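Local coordinates for protein peptidase S15/CocE/NonD (Thaumarchaeota archaeon SCGC AB-539-E09, PDB 4PF1) that probably acts as a serine aminopeptidase of the S15 family, cleaving residues from peptide N-termini with an alpha/beta-hydrolase catalytic domain, at residues D502-P512 with G569-W580. Sequence-based numbering, arbitrary orientation.
Sequences DWVVKIIDVWP and GHRIMVQVQSSW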
ATOM      1  N   ASP A 502      24.023  -9.021 -30.848  1.00 15.08           N
ATOM      2  CA  ASP A 502      23.004  -9.734 -30.087  1.00 14.54           C
ATOM      3  C   ASP A 502      21.662  -9.378 -30.682  1.00 19.02           C
ATOM      4  O   ASP A 502      21.461  -8.223 -31.065  1.00 18.67           O
ATOM      5  CB  ASP A 502      23.045  -9.348 -28.596  1.00 15.86           C
ATOM      6  CG  ASP A 502      24.083 -10.081 -27.773  1.00 23.02           C
ATOM      7  OD1 ASP A 502      24.675 -11.050 -28.289  1.00 23.83           O
ATOM      8  OD2 ASP A 502      24.310  -9.678 -26.617  1.00 26.65           O
ATOM      9  N   TRP A 503      20.756 -10.351 -30.807  1.00 15.26           N
ATOM     10  CA  TRP A 503      19.438 -10.072 -31.353  1.00 14.81           C
ATOM     11  C   TRP A 503      18.371 -10.539 -30.373  1.00 18.03           C
ATOM     12  O   TRP A 503      18.268 -11.733 -30.082  1.00 17.43           O
ATOM     13  CB  TRP A 503      19.250 -10.711 -32.745  1.00 13.81           C
ATOM     14  CG  TRP A 503      20.269 -10.276 -33.764  1.00 15.14           C
ATOM     15  CD1 TRP A 503      21.382 -10.962 -34.152  1.00 18.33           C
ATOM     16  CD2 TRP A 503      20.276  -9.047 -34.506  1.00 15.20           C
ATOM     17  NE1 TRP A 503      22.073 -10.248 -35.104  1.00 18.00           N
ATOM     18  CE2 TRP A 503      21.418  -9.067 -35.338  1.00 19.33           C
ATOM     19  CE3 TRP A 503      19.410  -7.939 -34.570  1.00 16.44           C
ATOM     20  CZ2 TRP A 503      21.722  -8.020 -36.221  1.00 19.00           C
ATOM     21  CZ3 TRP A 503      19.711  -6.902 -35.445  1.00 18.19           C
ATOM     22  CH2 TRP A 503      20.862  -6.941 -36.246  1.00 19.31           C
ATOM     23  N   VAL A 504      17.624  -9.576 -29.814  1.00 14.15           N
ATOM     24  CA  VAL A 504      16.535  -9.826 -28.867  1.00 13.41           C
ATOM     25  C   VAL A 504      15.217  -9.794 -29.635  1.00 16.52           C
ATOM     26  O   VAL A 504      14.934  -8.808 -30.319  1.00 16.87           O
ATOM     27  CB  VAL A 504      16.531  -8.797 -27.696  1.00 16.90           C
ATOM     28  CG1 VAL A 504      15.401  -9.082 -26.709  1.00 16.54           C
ATOM     29  CG2 VAL A 504      17.875  -8.748 -26.982  1.00 16.58           C
ATOM     30  N   VAL A 505      14.425 -10.872 -29.548  1.00 11.15           N
ATOM     31  CA  VAL A 505      13.123 -10.937 -30.205  1.00 10.47           C
ATOM     32  C   VAL A 505      12.056 -11.092 -29.126  1.00 12.55           C
ATOM     33  O   VAL A 505      12.146 -12.006 -28.309  1.00 10.49           O
ATOM     34  CB  VAL A 505      13.033 -12.060 -31.286  1.00 14.52           C
ATOM     35  CG1 VAL A 505      11.642 -12.102 -31.924  1.00 14.12           C
ATOM     36  CG2 VAL A 505      14.104 -11.881 -32.363  1.00 14.74           C
ATOM     37  N   LYS A 506      11.057 -10.186 -29.114  1.00  9.52           N
ATOM     38  CA  LYS A 506       9.966 -10.233 -28.134  1.00  9.12           C
ATOM     39  C   LYS A 506       8.610 -10.389 -28.801  1.00 13.47           C
ATOM     40  O   LYS A 506       8.319  -9.671 -29.764  1.00 13.87           O
ATOM     41  CB  LYS A 506       9.926  -8.957 -27.279  1.00 10.39           C
ATOM     42  CG  LYS A 506      11.233  -8.500 -26.673  1.00 13.71           C
ATOM     43  CD  LYS A 506      10.969  -7.231 -25.886  1.00 17.37           C
ATOM     44  CE  LYS A 506      12.202  -6.420 -25.660  1.00 20.97           C
ATOM     45  NZ  LYS A 506      11.868  -5.010 -25.321  1.00 23.97           N
ATOM     46  N   ILE A 507       7.757 -11.278 -28.262  1.00  9.66           N
ATOM     47  CA  ILE A 507       6.359 -11.414 -28.689  1.00 10.10           C
ATOM     48  C   ILE A 507       5.522 -10.767 -27.599  1.00 13.92           C
ATOM     49  O   ILE A 507       5.715 -11.067 -26.417  1.00 13.21           O
ATOM     50  CB  ILE A 507       5.931 -12.884 -28.989  1.00 13.31           C
ATOM     51  CG1 ILE A 507       6.601 -13.396 -30.277  1.00 14.21           C
ATOM     52  CG2 ILE A 507       4.385 -13.016 -29.074  1.00 13.36           C
ATOM     53  CD1 ILE A 507       6.534 -14.852 -30.446  1.00 21.60           C
ATOM     54  N   ILE A 508       4.635  -9.854 -27.978  1.00 10.93           N
ATOM     55  CA  ILE A 508       3.854  -9.089 -27.018  1.00 10.65           C
ATOM     56  C   ILE A 508       2.357  -9.130 -27.344  1.00 14.57           C
ATOM     57  O   ILE A 508       1.967  -9.092 -28.516  1.00 13.11           O
ATOM     58  CB  ILE A 508       4.400  -7.622 -27.003  1.00 13.52           C
ATOM     59  CG1 ILE A 508       5.755  -7.524 -26.264  1.00 13.95           C
ATOM     60  CG2 ILE A 508       3.390  -6.610 -26.454  1.00 13.54           C
ATOM     61  CD1 ILE A 508       6.783  -6.656 -26.976  1.00 19.82           C
ATOM     62  N   ASP A 509       1.527  -9.180 -26.289  1.00 11.17           N
ATOM     63  CA  ASP A 509       0.091  -9.037 -26.404  1.00 10.83           C
ATOM     64  C   ASP A 509      -0.240  -7.608 -25.994  1.00 14.72           C
ATOM     65  O   ASP A 509      -0.082  -7.258 -24.824  1.00 14.21           O
ATOM     66  CB  ASP A 509      -0.656 -10.072 -25.530  1.00 11.92           C
ATOM     67  CG  ASP A 509      -2.183  -9.969 -25.592  1.00 14.85           C
ATOM     68  OD1 ASP A 509      -2.701  -8.836 -25.673  1.00 14.04           O
ATOM     69  OD2 ASP A 509      -2.849 -11.013 -25.505  1.00 18.71           O
ATOM     70  N   VAL A 510      -0.634  -6.769 -26.959  1.00 11.72           N
ATOM     71  CA  VAL A 510      -1.014  -5.382 -26.686  1.00 11.56           C
ATOM     72  C   VAL A 510      -2.478  -5.365 -26.260  1.00 16.27           C
ATOM     73  O   VAL A 510      -3.355  -5.696 -27.057  1.00 16.40           O
ATOM     74  CB  VAL A 510      -0.761  -4.424 -27.887  1.00 14.93           C
ATOM     75  CG1 VAL A 510      -1.002  -2.970 -27.492  1.00 14.59           C
ATOM     76  CG2 VAL A 510       0.641  -4.599 -28.447  1.00 14.40           C
ATOM     77  N   TRP A 511      -2.736  -4.992 -25.005  1.00 13.03           N
ATOM     78  CA  TRP A 511      -4.086  -4.920 -24.458  1.00 13.48           C
ATOM     79  C   TRP A 511      -4.869  -3.784 -25.154  1.00 17.88           C
ATOM     80  O   TRP A 511      -4.237  -2.870 -25.697  1.00 18.22           O
ATOM     81  CB  TRP A 511      -4.026  -4.730 -22.931  1.00 12.18           C
ATOM     82  CG  TRP A 511      -3.660  -5.988 -22.183  1.00 13.29           C
ATOM     83  CD1 TRP A 511      -2.564  -6.778 -22.388  1.00 15.90           C
ATOM     84  CD2 TRP A 511      -4.396  -6.593 -21.111  1.00 13.38           C
ATOM     85  NE1 TRP A 511      -2.572  -7.834 -21.511  1.00 15.07           N
ATOM     86  CE2 TRP A 511      -3.686  -7.749 -20.716  1.00 16.94           C
ATOM     87  CE3 TRP A 511      -5.589  -6.267 -20.437  1.00 15.16           C
ATOM     88  CZ2 TRP A 511      -4.125  -8.581 -19.675  1.00 16.48           C
ATOM     89  CZ3 TRP A 511      -6.023  -7.092 -19.407  1.00 16.75           C
ATOM     90  CH2 TRP A 511      -5.294  -8.231 -19.033  1.00 17.14           C
ATOM     91  N   PRO A 512      -6.228  -3.840 -25.219  1.00 13.38           N
ATOM     92  CA  PRO A 512      -6.971  -2.768 -25.916  1.00 13.11           C
ATOM     93  C   PRO A 512      -6.729  -1.379 -25.321  1.00 16.31           C
ATOM     94  O   PRO A 512      -6.249  -1.266 -24.186  1.00 14.79           O
ATOM     95  CB  PRO A 512      -8.439  -3.187 -25.753  1.00 15.13           C
ATOM     96  CG  PRO A 512      -8.396  -4.649 -25.467  1.00 19.71           C
ATOM     97  CD  PRO A 512      -7.146  -4.861 -24.675  1.00 14.92           C
ATOM     98  N   GLY A 569      -9.830  -7.014 -29.805  1.00 18.35           N
ATOM     99  CA  GLY A 569      -9.383  -5.693 -29.371  1.00 17.86           C
ATOM    100  C   GLY A 569      -7.899  -5.654 -29.049  1.00 20.45           C
ATOM    101  O   GLY A 569      -7.306  -4.573 -28.973  1.00 20.17           O
ATOM    102  N   HIS A 570      -7.283  -6.840 -28.854  1.00 15.75           N
ATOM    103  CA  HIS A 570      -5.846  -6.962 -28.587  1.00 14.68           C
ATOM    104  C   HIS A 570      -5.050  -6.979 -29.893  1.00 18.70           C
ATOM    105  O   HIS A 570      -5.597  -7.324 -30.942  1.00 19.14           O
ATOM    106  CB  HIS A 570      -5.535  -8.248 -27.784  1.00 14.63           C
ATOM    107  CG  HIS A 570      -6.050  -8.257 -26.377  1.00 17.43           C
ATOM    108  ND1 HIS A 570      -5.191  -8.196 -25.296  1.00 18.30           N
ATOM    109  CD2 HIS A 570      -7.317  -8.382 -25.920  1.00 19.32           C
ATOM    110  CE1 HIS A 570      -5.958  -8.267 -24.220  1.00 17.64           C
ATOM    111  NE2 HIS A 570      -7.244  -8.379 -24.545  1.00 18.65           N
ATOM    112  N   ARG A 571      -3.762  -6.619 -29.824  0.50 15.06           N
ATOM    113  CA  ARG A 571      -2.851  -6.653 -30.971  0.50 14.79           C
ATOM    114  C   ARG A 571      -1.708  -7.622 -30.694  0.50 18.23           C
ATOM    115  O   ARG A 571      -1.343  -7.830 -29.532  0.50 17.35           O
ATOM    116  CB  ARG A 571      -2.266  -5.255 -31.267  0.50 14.33           C
ATOM    117  CG  ARG A 571      -3.268  -4.167 -31.641  0.50 21.23           C
ATOM    118  CD  ARG A 571      -2.516  -2.879 -31.940  0.50 23.58           C
ATOM    119  NE  ARG A 571      -3.365  -1.689 -31.874  0.50 26.01           N
ATOM    120  CZ  ARG A 571      -3.436  -0.769 -32.833  0.50 37.41           C
ATOM    121  NH1 ARG A 571      -2.736  -0.908 -33.952  0.50 24.89           N
ATOM    122  NH2 ARG A 571      -4.218   0.292 -32.684  0.50 22.51           N
ATOM    123  N   ILE A 572      -1.119  -8.189 -31.756  1.00 14.68           N
ATOM    124  CA  ILE A 572       0.068  -9.042 -31.631  1.00 13.92           C
ATOM    125  C   ILE A 572       1.251  -8.143 -31.976  1.00 16.69           C
ATOM    126  O   ILE A 572       1.238  -7.497 -33.026  1.00 16.07           O
ATOM    127  CB  ILE A 572       0.025 -10.336 -32.497  1.00 17.52           C
ATOM    128  CG1 ILE A 572      -1.267 -11.148 -32.238  1.00 17.89           C
ATOM    129  CG2 ILE A 572       1.285 -11.189 -32.236  1.00 18.55           C
ATOM    130  CD1 ILE A 572      -1.616 -12.172 -33.300  1.00 26.37           C
ATOM    131  N   MET A 573       2.224  -8.028 -31.067  1.00 12.77           N
ATOM    132  CA  MET A 573       3.372  -7.155 -31.282  1.00 11.90           C
ATOM    133  C   MET A 573       4.687  -7.922 -31.299  1.00 16.01           C
ATOM    134  O   MET A 573       4.859  -8.903 -30.573  1.00 15.57           O
ATOM    135  CB  MET A 573       3.416  -6.057 -30.204  1.00 13.41           C
ATOM    136  CG  MET A 573       4.609  -5.122 -30.311  1.00 15.98           C
ATOM    137  SD  MET A 573       4.566  -3.816 -29.074  1.00 18.99           S
ATOM    138  CE  MET A 573       3.469  -2.650 -29.878  1.00 15.81           C
ATOM    139  N   VAL A 574       5.620  -7.446 -32.128  1.00 13.10           N
ATOM    140  CA  VAL A 574       6.980  -7.952 -32.212  1.00 12.88           C
ATOM    141  C   VAL A 574       7.944  -6.773 -31.986  1.00 16.89           C
ATOM    142  O   VAL A 574       7.828  -5.740 -32.655  1.00 17.16           O
ATOM    143  CB  VAL A 574       7.258  -8.703 -33.548  1.00 16.96           C
ATOM    144  CG1 VAL A 574       8.751  -8.987 -33.730  1.00 16.98           C
ATOM    145  CG2 VAL A 574       6.456  -9.996 -33.621  1.00 16.67           C
ATOM    146  N   GLN A 575       8.852  -6.913 -31.009  1.00 12.37           N
ATOM    147  CA  GLN A 575       9.882  -5.916 -30.722  1.00 11.50           C
ATOM    148  C   GLN A 575      11.261  -6.539 -30.915  1.00 14.00           C
ATOM    149  O   GLN A 575      11.484  -7.671 -30.483  1.00 13.26           O
ATOM    150  CB  GLN A 575       9.727  -5.338 -29.304  1.00 12.35           C
ATOM    151  CG  GLN A 575       8.659  -4.244 -29.205  1.00 16.87           C
ATOM    152  CD  GLN A 575       8.579  -3.582 -27.844  1.00 26.57           C
ATOM    153  OE1 GLN A 575       9.554  -3.514 -27.087  1.00 20.31           O
ATOM    154  NE2 GLN A 575       7.420  -3.029 -27.524  1.00 16.72           N
ATOM    155  N   VAL A 576      12.159  -5.838 -31.634  1.00 10.95           N
ATOM    156  CA  VAL A 576      13.532  -6.305 -31.882  1.00 10.75           C
ATOM    157  C   VAL A 576      14.541  -5.236 -31.397  1.00 14.58           C
ATOM    158  O   VAL A 576      14.409  -4.056 -31.726  1.00 14.23           O
ATOM    159  CB  VAL A 576      13.771  -6.723 -33.366  1.00 14.79           C
ATOM    160  CG1 VAL A 576      15.265  -6.846 -33.688  1.00 14.68           C
ATOM    161  CG2 VAL A 576      13.052  -8.031 -33.684  1.00 14.73           C
ATOM    162  N   GLN A 577      15.531  -5.668 -30.598  1.00 10.29           N
ATOM    163  CA  GLN A 577      16.583  -4.803 -30.060  1.00 10.04           C
ATOM    164  C   GLN A 577      17.925  -5.562 -30.025  1.00 13.51           C
ATOM    165  O   GLN A 577      17.951  -6.755 -30.340  1.00 12.84           O
ATOM    166  CB  GLN A 577      16.195  -4.252 -28.674  1.00 10.40           C
ATOM    167  CG  GLN A 577      15.818  -5.313 -27.648  1.00 11.86           C
ATOM    168  CD  GLN A 577      15.216  -4.703 -26.412  1.00 23.74           C
ATOM    169  OE1 GLN A 577      14.179  -4.041 -26.461  1.00 15.58           O
ATOM    170  NE2 GLN A 577      15.841  -4.932 -25.266  1.00 18.19           N
ATOM    171  N   SER A 578      19.034  -4.869 -29.681  1.00 10.73           N
ATOM    172  CA  SER A 578      20.372  -5.475 -29.714  1.00 11.00           C
ATOM    173  C   SER A 578      21.078  -5.547 -28.339  1.00 15.53           C
ATOM    174  O   SER A 578      22.266  -5.888 -28.276  1.00 14.61           O
ATOM    175  CB  SER A 578      21.257  -4.740 -30.711  1.00 14.31           C
ATOM    176  OG  SER A 578      20.898  -5.053 -32.045  1.00 21.92           O
ATOM    177  N   SER A 579      20.345  -5.265 -27.250  1.00 12.63           N
ATOM    178  CA  SER A 579      20.857  -5.341 -25.880  1.00 12.21           C
ATOM    179  C   SER A 579      19.707  -5.554 -24.893  1.00 17.92           C
ATOM    180  O   SER A 579      18.570  -5.176 -25.176  1.00 17.99           O
ATOM    181  CB  SER A 579      21.661  -4.094 -25.516  1.00 14.06           C
ATOM    182  OG  SER A 579      20.945  -2.896 -25.758  1.00 13.62           O
ATOM    183  N   TRP A 580      20.010  -6.205 -23.759  1.00 15.19           N
ATOM    184  CA  TRP A 580      19.079  -6.567 -22.681  1.00 14.67           C
ATOM    185  C   TRP A 580      19.880  -6.517 -21.378  1.00 17.17           C
ATOM    186  O   TRP A 580      20.220  -7.549 -20.802  1.00 17.46           O
ATOM    187  CB  TRP A 580      18.531  -7.984 -22.957  1.00 13.59           C
ATOM    188  CG  TRP A 580      17.038  -8.132 -22.982  1.00 14.25           C
ATOM    189  CD1 TRP A 580      16.101  -7.162 -22.770  1.00 16.97           C
ATOM    190  CD2 TRP A 580      16.315  -9.349 -23.206  1.00 14.10           C
ATOM    191  NE1 TRP A 580      14.835  -7.699 -22.859  1.00 16.17           N
ATOM    192  CE2 TRP A 580      14.938  -9.043 -23.116  1.00 17.57           C
ATOM    193  CE3 TRP A 580      16.697 -10.675 -23.482  1.00 15.40           C
ATOM    194  CZ2 TRP A 580      13.943 -10.011 -23.301  1.00 16.87           C
ATOM    195  CZ3 TRP A 580      15.710 -11.633 -23.661  1.00 16.82           C
ATOM    196  CH2 TRP A 580      14.352 -11.301 -23.562  1.00 17.21           C
TER
HETATM  197  O   HOH W   1      24.493  -6.253 -30.062  1.00 15.88           O
HETATM  198  O   HOH W   2      -4.816  -3.389 -28.628  1.00 26.06           O
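Val-504, Lys-506, Ile-508 and Val-510 pair with Gln-577, Gln-575, Met-573 and Arg-571 as hydrogen-bonded antiparallel pairs (Val-504 N to Gln-577 O, 2.9 Å). These are inner strands of a four-stranded sheet in the C-terminal non-catalytic domain.

Extended Lys-506 brings NZ 2.8 Å from Gln-577 OE1, above the amide's carbonyl plane, and 3.3 Å from Gln-575 OE1, which also bonds to Thr-464; Gln-461 is a further partner of NZ. Gln-577 NE2 bonds to Ser-579 O at 2.7 Å; this bond and the lysine's grip on OE1 together help to orient the amide. Replacing Gln-577 by a leucine would probably cost the buried ammonium one of its oxygens and leave Ser-579 O without this donor.

Among apolar contacts, Val-504 CG1, anti to the backbone N (chi1 -179°), sits 3.5 Å from the Trp-580 six-membered ring's centroid, 9° off its normal (CH-pi).

Asp-509 OD1 accepts a hydrogen bond from His-570 ND1 (2.6 Å) through its syn lone pair. Pro-512 CD lies 3.6 Å from the His-570 ring centroid (CH-pi), and that ring's edge meets the face of the Trp-511 five-membered ring, planes at 60°. With His-564 on Asp-509 OD2, a donor on each oxygen would probably favour the charged carboxylate.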